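Competence protein ComEA-related protein (Thermus thermophilus, PDB 2DUY) is of unknown function but carries helix-hairpin-helix motifs and probably binds DNA. Local coordinates at residues A[18-21]-A[22-25]. Sequence-based numbering, arbitrary orientation.
Sequences PVSL and NEAS
Ser20 accepts backbone amides of the turn that follows it at both its carbonyl oxygen and its hydroxyl. Ala24 N donates to Ser20 O at 3.0 Å, an i+4 to i bond that is fairly straight (152°) and reaches the oxygen from 24° off the carbonyl plane. Glu23 N, one residue earlier, donates to Ser20 OG at 3.0 Å and adds a weak, longer bond to Ser20 O. A second weak bond runs from Asn22 N to the same hydroxyl. With chi1 at 170°, OG lies anti to its own backbone N and beside the carbonyl carbon, facing these amides. Outside the two segments OG also donates to Pro75 O. Together the side-chain and carbonyl bonds form an ST-motif, which ends strand 19-20 with a single helix-like turn ahead of helix 26-29 in the helix-hairpin-helix fold; Ser25 is the N-cap of that helix. Replacing Ser20 by alanine removes the hydroxyl, and would probably cost Glu23 N its stronger bond, Asn22 N its weak one and Pro75 O its mate. The Glu23 side chain, extended beyond CG, runs alongside the hydroxyl, CB 3.5 Å and OE1 3.7 Å from Ser20 OG. On the apolar side, Ala24 CB meets Val19 CG1 at 3.6 Å, while Val19 also packs on Leu32. Asn22 OD1 accepts a hydrogen bond from Tyr49 N, and its side chain touches Arg47 and Pro48.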
ATOM      1  N   PRO A  18       1.392  -0.470 -11.396  1.00 26.97           N
ATOM      2  CA  PRO A  18       1.301  -0.828  -9.974  1.00 25.46           C
ATOM      3  C   PRO A  18       1.810   0.329  -9.111  1.00 25.57           C
ATOM      4  O   PRO A  18       2.727   1.044  -9.513  1.00 26.11           O
ATOM      5  CB  PRO A  18       2.205  -2.058  -9.866  1.00 26.21           C
ATOM      6  CG  PRO A  18       2.113  -2.671 -11.239  1.00 27.02           C
ATOM      7  CD  PRO A  18       2.219  -1.448 -12.123  1.00 27.45           C
ATOM      8  N   VAL A  19       1.214   0.503  -7.935  1.00 23.18           N
ATOM      9  CA  VAL A  19       1.595   1.574  -7.014  1.00 21.67           C
ATOM     10  C   VAL A  19       2.802   1.140  -6.182  1.00 21.15           C
ATOM     11  O   VAL A  19       2.809   0.033  -5.639  1.00 19.11           O
ATOM     12  CB  VAL A  19       0.424   1.915  -6.062  1.00 23.74           C
ATOM     13  CG1 VAL A  19       0.850   2.979  -5.062  1.00 24.18           C
ATOM     14  CG2 VAL A  19      -0.781   2.398  -6.865  1.00 25.41           C
ATOM     15  N   SER A  20       3.810   2.011  -6.089  1.00 19.92           N
ATOM     16  CA  SER A  20       5.032   1.731  -5.327  1.00 18.83           C
ATOM     17  C   SER A  20       4.851   1.978  -3.831  1.00 18.65           C
ATOM     18  O   SER A  20       4.525   3.095  -3.424  1.00 17.63           O
ATOM     19  CB  SER A  20       6.181   2.611  -5.826  1.00 20.29           C
ATOM     20  OG  SER A  20       7.301   2.519  -4.953  1.00 18.49           O
ATOM     21  N   LEU A  21       5.074   0.947  -3.018  1.00 14.87           N
ATOM     22  CA  LEU A  21       4.930   1.087  -1.577  1.00 15.38           C
ATOM     23  C   LEU A  21       5.924   2.096  -1.035  1.00 14.75           C
ATOM     24  O   LEU A  21       5.629   2.791  -0.075  1.00 15.04           O
ATOM     25  CB  LEU A  21       5.146  -0.257  -0.849  1.00 15.14           C
ATOM     26  CG  LEU A  21       4.018  -1.280  -1.019  1.00 19.43           C
ATOM     27  CD1 LEU A  21       4.377  -2.562  -0.306  1.00 19.04           C
ATOM     28  CD2 LEU A  21       2.715  -0.703  -0.462  1.00 19.80           C
ATOM     29  N   ASN A  22       7.085   2.180  -1.674  1.00 15.93           N
ATOM     30  CA  ASN A  22       8.148   3.080  -1.232  1.00 14.67           C
ATOM     31  C   ASN A  22       8.083   4.511  -1.734  1.00 16.55           C
ATOM     32  O   ASN A  22       8.576   5.430  -1.070  1.00 16.53           O
ATOM     33  CB  ASN A  22       9.510   2.520  -1.643  1.00 15.36           C
ATOM     34  CG  ASN A  22       9.948   1.366  -0.775  1.00 15.46           C
ATOM     35  OD1 ASN A  22       9.607   1.303   0.406  1.00 15.65           O
ATOM     36  ND2 ASN A  22      10.738   0.456  -1.346  1.00 15.53           N
ATOM     37  N   GLU A  23       7.469   4.710  -2.892  1.00 16.94           N
ATOM     38  CA  GLU A  23       7.448   6.038  -3.485  1.00 17.40           C
ATOM     39  C   GLU A  23       6.119   6.775  -3.616  1.00 18.08           C
ATOM     40  O   GLU A  23       6.104   7.970  -3.907  1.00 19.41           O
ATOM     41  CB  GLU A  23       8.143   5.952  -4.849  1.00 20.45           C
ATOM     42  CG  GLU A  23       9.531   5.313  -4.767  1.00 27.87           C
ATOM     43  CD  GLU A  23      10.194   5.155  -6.121  1.00 34.33           C
ATOM     44  OE1 GLU A  23       9.520   4.680  -7.059  1.00 38.63           O
ATOM     45  OE2 GLU A  23      11.393   5.495  -6.246  1.00 38.08           O
ATOM     46  N   ALA A  24       5.005   6.089  -3.398  1.00 16.19           N
ATOM     47  CA  ALA A  24       3.701   6.740  -3.511  1.00 19.00           C
ATOM     48  C   ALA A  24       3.457   7.804  -2.446  1.00 18.45           C
ATOM     49  O   ALA A  24       3.991   7.727  -1.342  1.00 19.03           O
ATOM     50  CB  ALA A  24       2.601   5.697  -3.439  1.00 20.06           C
ATOM     51  N   SER A  25       2.638   8.796  -2.790  1.00 20.14           N
ATOM     52  CA  SER A  25       2.268   9.866  -1.869  1.00 19.29           C
ATOM     53  C   SER A  25       1.107   9.313  -1.048  1.00 19.87           C
ATOM     54  O   SER A  25       0.542   8.283  -1.400  1.00 21.52           O
ATOM     55  CB  SER A  25       1.766  11.076  -2.641  1.00 19.50           C
ATOM     56  OG  SER A  25       0.540  10.756  -3.268  1.00 20.08           O
TER